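Local structure of tyrocidine synthase 2 (Brevibacillus parabrevis, 6TA8) at residues E81-L86 / R318-F323; L86-K91 / H164-G169. The protein belongs to the nonribosomal peptide synthetases, large modular enzymes, and is modelled here as one two-lobed domain of the condensation-domain family. One frame throughout, in Å; residues are numbered along the deposited sequence.

Interaction 1 of 2, residues E81-L86 / R318-F323; sequences EHHDAL and RTIGWF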
loop_
_atom_site.group_PDB
_atom_site.type_symbol
_atom_site.label_atom_id
_atom_site.label_comp_id
_atom_site.label_asym_id
_atom_site.label_seq_id
_atom_site.Cartn_x
_atom_site.Cartn_y
_atom_site.Cartn_z
ATOM N N GLU A 81 -21.341 1.223 -7.032
ATOM C CA GLU A 81 -22.428 2.000 -6.445
ATOM C C GLU A 81 -22.335 2.009 -4.923
ATOM O O GLU A 81 -22.615 3.030 -4.283
ATOM C CB GLU A 81 -23.777 1.443 -6.902
ATOM C CG GLU A 81 -24.884 1.543 -5.862
ATOM C CD GLU A 81 -26.270 1.417 -6.467
ATOM O OE1 GLU A 81 -27.223 1.989 -5.894
ATOM O OE2 GLU A 81 -26.406 0.746 -7.511
ATOM N N HIS A 82 -21.933 0.885 -4.328
ATOM C CA HIS A 82 -21.851 0.800 -2.873
ATOM C C HIS A 82 -20.687 1.625 -2.338
ATOM O O HIS A 82 -20.866 2.476 -1.459
ATOM C CB HIS A 82 -21.721 -0.660 -2.442
ATOM C CG HIS A 82 -21.996 -0.888 -0.988
ATOM N ND1 HIS A 82 -21.034 -0.724 -0.015
ATOM C CD2 HIS A 82 -23.123 -1.269 -0.343
ATOM C CE1 HIS A 82 -21.557 -0.994 1.168
ATOM N NE2 HIS A 82 -22.824 -1.326 0.997
ATOM N N HIS A 83 -19.484 1.388 -2.856
ATOM C CA HIS A 83 -18.289 2.109 -2.424
ATOM C C HIS A 83 -18.149 3.356 -3.288
ATOM O O HIS A 83 -17.667 3.293 -4.421
ATOM C CB HIS A 83 -17.063 1.206 -2.514
ATOM C CG HIS A 83 -17.193 -0.060 -1.724
ATOM N ND1 HIS A 83 -17.110 -0.089 -0.349
ATOM C CD2 HIS A 83 -17.410 -1.338 -2.115
ATOM C CE1 HIS A 83 -17.266 -1.331 0.074
ATOM N NE2 HIS A 83 -17.450 -2.109 -0.978
ATOM N N ASP A 84 -18.569 4.501 -2.741
ATOM C CA ASP A 84 -18.660 5.728 -3.525
ATOM C C ASP A 84 -17.300 6.263 -3.956
ATOM O O ASP A 84 -17.231 7.003 -4.943
ATOM C CB ASP A 84 -19.404 6.801 -2.728
ATOM C CG ASP A 84 -20.810 6.377 -2.354
ATOM O OD1 ASP A 84 -21.717 6.494 -3.204
ATOM O OD2 ASP A 84 -21.006 5.921 -1.207
ATOM N N ALA A 85 -16.224 5.911 -3.249
ATOM C CA ALA A 85 -14.906 6.425 -3.607
ATOM C C ALA A 85 -14.436 5.931 -4.971
ATOM O O ALA A 85 -13.587 6.582 -5.589
ATOM C CB ALA A 85 -13.880 6.044 -2.541
ATOM N N LEU A 86 -14.963 4.805 -5.452
ATOM C CA LEU A 86 -14.566 4.273 -6.750
ATOM C C LEU A 86 -15.161 5.051 -7.917
ATOM O O LEU A 86 -14.798 4.780 -9.067
ATOM C CB LEU A 86 -14.960 2.797 -6.856
ATOM C CG LEU A 86 -14.327 1.863 -5.821
ATOM C CD1 LEU A 86 -14.822 0.434 -5.994
ATOM C CD2 LEU A 86 -12.806 1.920 -5.898
ATOM N N ARG A 318 -15.426 -0.592 6.697
ATOM C CA ARG A 318 -15.843 -1.033 5.371
ATOM C C ARG A 318 -15.656 0.050 4.313
ATOM O O ARG A 318 -16.249 -0.040 3.233
ATOM C CB ARG A 318 -17.302 -1.489 5.401
ATOM C CG ARG A 318 -17.617 -2.513 6.478
ATOM C CD ARG A 318 -16.956 -3.846 6.178
ATOM N NE ARG A 318 -17.510 -4.467 4.979
ATOM C CZ ARG A 318 -17.090 -5.622 4.475
ATOM N NH1 ARG A 318 -16.108 -6.288 5.068
ATOM N NH2 ARG A 318 -17.652 -6.113 3.378
ATOM N N THR A 319 -14.852 1.069 4.603
ATOM C CA THR A 319 -14.657 2.188 3.691
ATOM C C THR A 319 -13.468 1.916 2.779
ATOM O O THR A 319 -12.393 1.524 3.246
ATOM C CB THR A 319 -14.440 3.487 4.468
ATOM O OG1 THR A 319 -15.620 3.801 5.219
ATOM C CG2 THR A 319 -14.134 4.636 3.517
ATOM N N ILE A 320 -13.664 2.125 1.480
ATOM C CA ILE A 320 -12.622 1.933 0.480
ATOM C C ILE A 320 -12.033 3.292 0.129
ATOM O O ILE A 320 -12.771 4.256 -0.108
ATOM C CB ILE A 320 -13.177 1.224 -0.768
ATOM C CG1 ILE A 320 -13.441 -0.251 -0.456
ATOM C CG2 ILE A 320 -12.226 1.366 -1.949
ATOM C CD1 ILE A 320 -13.886 -1.057 -1.649
ATOM N N GLY A 321 -10.709 3.373 0.113
ATOM C CA GLY A 321 -10.039 4.626 -0.176
ATOM C C GLY A 321 -8.548 4.462 0.001
ATOM O O GLY A 321 -8.053 3.381 0.333
ATOM N N TRP A 322 -7.831 5.559 -0.235
ATOM C CA TRP A 322 -6.381 5.605 -0.045
ATOM C C TRP A 322 -6.116 6.262 1.306
ATOM O O TRP A 322 -5.999 7.483 1.414
ATOM C CB TRP A 322 -5.697 6.350 -1.186
ATOM C CG TRP A 322 -4.222 6.083 -1.269
ATOM C CD1 TRP A 322 -3.521 5.142 -0.572
ATOM C CD2 TRP A 322 -3.266 6.767 -2.090
ATOM N NE1 TRP A 322 -2.190 5.196 -0.909
ATOM C CE2 TRP A 322 -2.008 6.184 -1.840
ATOM C CE3 TRP A 322 -3.353 7.813 -3.014
ATOM C CZ2 TRP A 322 -0.847 6.612 -2.481
ATOM C CZ3 TRP A 322 -2.197 8.235 -3.649
ATOM C CH2 TRP A 322 -0.962 7.637 -3.378
ATOM N N PHE A 323 -6.021 5.435 2.345
ATOM C CA PHE A 323 -5.832 5.898 3.713
ATOM C C PHE A 323 -4.379 5.823 4.166
ATOM O O PHE A 323 -4.103 6.032 5.351
ATOM C CB PHE A 323 -6.709 5.086 4.670
ATOM C CG PHE A 323 -8.176 5.391 4.565
ATOM C CD1 PHE A 323 -8.912 4.969 3.468
ATOM C CD2 PHE A 323 -8.823 6.090 5.570
ATOM C CE1 PHE A 323 -10.264 5.247 3.375
ATOM C CE2 PHE A 323 -10.172 6.369 5.483
ATOM C CZ PHE A 323 -10.894 5.948 4.384
HETATM O O HOH W 1 -16.410 2.202 0.505
HETATM O O HOH W 2 -15.763 4.597 -0.191
#
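His83, the first residue to leave helical geometry after helix 69-82, presents one face of its imidazole to the CD1 methyl of Ile320. This is a CH-pi contact: CD1 sits 3.5 Å from the centroid of the His83 ring and only 10° off its normal. ND1 of His82 lies over the other face, so the ring is sandwiched. The CG of His83 stands anti to its own carbonyl carbon (chi1 -57°), which turns the imidazole toward the 318-323 loop. At the ring edge, CE1 of His83 approaches Arg318 O at 3.6 Å, while ND1 of His83 is hydrogen-bonded to a water 2.5 Å away. That water also accepts from Ile320 N at 2.9 Å. NE2 of His83 is hydrogen-bonded to Asp178 of helix 169-187, so bonds at both ring nitrogens fix the rotation of the imidazole; Arg318 makes a salt bridge with the same carboxylate. Further on, CB of Ala85 lies 3.2 Å from Ile320 O, which receives a proton from a second water; this water is also weakly bonded to Ala85 N. Leu86 adds an apolar contact, its CD2 lying 4.0 Å from Ile320 CG2. Ile320, reached by all three residues, comes from the loop joining strands 297-304 and 325-332. The contact is a buried inter-lobe junction of the two-lobed condensation-domain fold, joining the C-terminal end of helix 69-82, in the N-terminal lobe, to a loop of the C-terminal lobe's sheet.

Interaction 2 of 2, residues L86-K91 / H164-G169; sequences LRMVYK and HLVVDG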
loop_
_atom_site.group_PDB
_atom_site.type_symbol
_atom_site.label_atom_id
_atom_site.label_comp_id
_atom_site.label_asym_id
_atom_site.label_seq_id
_atom_site.Cartn_x
_atom_site.Cartn_y
_atom_site.Cartn_z
ATOM N N LEU A 86 -14.963 4.805 -5.452
ATOM C CA LEU A 86 -14.566 4.273 -6.750
ATOM C C LEU A 86 -15.161 5.051 -7.917
ATOM O O LEU A 86 -14.798 4.780 -9.067
ATOM C CB LEU A 86 -14.960 2.797 -6.856
ATOM C CG LEU A 86 -14.327 1.863 -5.821
ATOM C CD1 LEU A 86 -14.822 0.434 -5.994
ATOM C CD2 LEU A 86 -12.806 1.920 -5.898
ATOM N N ARG A 87 -16.060 6.001 -7.655
ATOM C CA ARG A 87 -16.632 6.860 -8.686
ATOM C C ARG A 87 -15.946 8.220 -8.748
ATOM O O ARG A 87 -16.554 9.203 -9.183
ATOM C CB ARG A 87 -18.131 7.042 -8.455
ATOM C CG ARG A 87 -18.918 5.748 -8.394
ATOM C CD ARG A 87 -20.412 6.013 -8.427
ATOM N NE ARG A 87 -20.800 7.012 -7.437
ATOM C CZ ARG A 87 -21.167 6.726 -6.192
ATOM N NH1 ARG A 87 -21.203 5.466 -5.781
ATOM N NH2 ARG A 87 -21.499 7.699 -5.356
ATOM N N MET A 88 -14.688 8.293 -8.326
ATOM C CA MET A 88 -13.984 9.561 -8.210
ATOM C C MET A 88 -13.331 9.956 -9.529
ATOM O O MET A 88 -12.887 9.107 -10.307
ATOM C CB MET A 88 -12.919 9.483 -7.115
ATOM C CG MET A 88 -12.507 10.827 -6.538
ATOM S SD MET A 88 -13.572 11.358 -5.182
ATOM C CE MET A 88 -13.561 9.889 -4.162
ATOM N N VAL A 89 -13.277 11.268 -9.769
ATOM C CA VAL A 89 -12.548 11.847 -10.888
ATOM C C VAL A 89 -11.769 13.050 -10.372
ATOM O O VAL A 89 -12.105 13.643 -9.345
ATOM C CB VAL A 89 -13.475 12.266 -12.052
ATOM C CG1 VAL A 89 -14.043 11.038 -12.750
ATOM C CG2 VAL A 89 -14.590 13.170 -11.546
ATOM N N TYR A 90 -10.712 13.407 -11.100
ATOM C CA TYR A 90 -9.794 14.460 -10.683
ATOM C C TYR A 90 -9.648 15.472 -11.809
ATOM O O TYR A 90 -9.249 15.110 -12.919
ATOM C CB TYR A 90 -8.428 13.878 -10.303
ATOM C CG TYR A 90 -8.466 12.977 -9.089
ATOM C CD1 TYR A 90 -8.906 11.663 -9.187
ATOM C CD2 TYR A 90 -8.065 13.441 -7.844
ATOM C CE1 TYR A 90 -8.946 10.838 -8.079
ATOM C CE2 TYR A 90 -8.099 12.623 -6.731
ATOM C CZ TYR A 90 -8.543 11.325 -6.853
ATOM O OH TYR A 90 -8.579 10.508 -5.746
ATOM N N LYS A 91 -9.955 16.733 -11.523
ATOM C CA LYS A 91 -9.887 17.791 -12.517
ATOM C C LYS A 91 -8.785 18.783 -12.168
ATOM O O LYS A 91 -8.534 19.072 -10.995
ATOM C CB LYS A 91 -11.229 18.516 -12.636
ATOM C CG LYS A 91 -12.315 17.661 -13.264
ATOM C CD LYS A 91 -13.679 18.319 -13.177
ATOM C CE LYS A 91 -14.515 17.988 -14.404
ATOM N NZ LYS A 91 -14.265 16.600 -14.887
ATOM N N HIS A 164 -4.397 4.040 -7.851
ATOM C CA HIS A 164 -4.030 4.027 -6.439
ATOM C C HIS A 164 -4.643 5.175 -5.646
ATOM O O HIS A 164 -4.551 5.168 -4.414
ATOM C CB HIS A 164 -2.508 4.064 -6.302
ATOM C CG HIS A 164 -1.999 3.472 -5.024
ATOM N ND1 HIS A 164 -2.813 3.236 -3.936
ATOM C CD2 HIS A 164 -0.759 3.067 -4.661
ATOM C CE1 HIS A 164 -2.096 2.709 -2.960
ATOM N NE2 HIS A 164 -0.847 2.597 -3.374
ATOM N N LEU A 165 -5.265 6.150 -6.310
ATOM C CA LEU A 165 -5.791 7.315 -5.613
ATOM C C LEU A 165 -7.056 7.022 -4.815
ATOM O O LEU A 165 -7.503 7.897 -4.066
ATOM C CB LEU A 165 -6.070 8.439 -6.613
ATOM C CG LEU A 165 -4.930 9.421 -6.883
ATOM C CD1 LEU A 165 -5.311 10.378 -8.002
ATOM C CD2 LEU A 165 -4.572 10.186 -5.617
ATOM N N VAL A 166 -7.639 5.830 -4.947
ATOM C CA VAL A 166 -8.925 5.541 -4.317
ATOM C C VAL A 166 -8.923 4.167 -3.656
ATOM O O VAL A 166 -9.975 3.680 -3.227
ATOM C CB VAL A 166 -10.072 5.640 -5.341
ATOM C CG1 VAL A 166 -10.322 7.088 -5.736
ATOM C CG2 VAL A 166 -9.766 4.792 -6.567
ATOM N N VAL A 167 -7.755 3.528 -3.568
ATOM C CA VAL A 167 -7.644 2.190 -2.995
ATOM C C VAL A 167 -6.322 2.066 -2.253
ATOM O O VAL A 167 -5.348 2.761 -2.549
ATOM C CB VAL A 167 -7.741 1.074 -4.065
ATOM C CG1 VAL A 167 -9.184 0.850 -4.493
ATOM C CG2 VAL A 167 -6.860 1.404 -5.257
ATOM N N ASP A 168 -6.293 1.158 -1.280
ATOM C CA ASP A 168 -5.064 0.777 -0.597
ATOM C C ASP A 168 -5.173 -0.697 -0.213
ATOM O O ASP A 168 -6.089 -1.401 -0.648
ATOM C CB ASP A 168 -4.793 1.692 0.606
ATOM C CG ASP A 168 -5.921 1.687 1.625
ATOM O OD1 ASP A 168 -6.932 0.985 1.420
ATOM O OD2 ASP A 168 -5.792 2.399 2.644
ATOM N N GLY A 169 -4.235 -1.161 0.615
ATOM C CA GLY A 169 -4.186 -2.579 0.947
ATOM C C GLY A 169 -5.447 -3.073 1.630
ATOM O O GLY A 169 -6.000 -4.113 1.264
#
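Val166 and Tyr90 lead this buried contact, in which the HHxxxDG signature of the condensation-domain family, running from His163 to Gly169, packs against strand 88-91. Val166 has its CG1 anti to the carbonyl carbon (chi1 -71°), and that methyl meets two side chains of the strand: it is 3.8 Å from Met88 CB and equally far from the hydroxyl oxygen of Tyr90. Tyr90 carries the neighbouring apolar contact. Its ring takes the CD1 methyl of Leu165 over one face, 3.6 Å from the centroid and displaced toward the rim, a CH-pi contact. The side chains cross at a slant, bringing Leu165 CB to 3.4 Å from Tyr90 OH. That hydroxyl also approaches Leu165 O at 3.3 Å, a weak and unsettled hydrogen bond; the same carbonyl oxygen is bonded by Gln41 from helix 39-46. Leu86, third in the group, turns its CD2 branch to Val167 CG1 at 4.0 Å, the two side chains meeting at about a right angle, with Val166 CG2 slightly farther off. Beyond Val167, Asp168 caps the start of helix 169-187 and forms a salt bridge with Arg307. The loop is also braced internally: ND1 of His164 donates to Val167 O at 2.9 Å, with the acceptor lying near the imidazole plane and a bent N-H...O angle of 132°.

How the interactions relate
Both contacts are buried, and their centres lie 8 Å apart. Leu86 is common to them: its CD2 branch packs on Ile320 in interaction 1 and on Val167 in interaction 2. Interaction 1 joins the two lobes and is the more polar, with bridging waters and a histidine held by a carboxylate; interaction 2 fixes the signature loop to its own N-terminal lobe, mainly through aliphatic and tyrosine packing. The two loops, 318-323 and 164-169, also meet directly, where Phe323 N probably donates to Asp168 OD2 at 3.1 Å and the Trp322 ring stacks on His164. Leu86 and the 164-169 loop thus connect strand 88-91 with the inter-lobe loop.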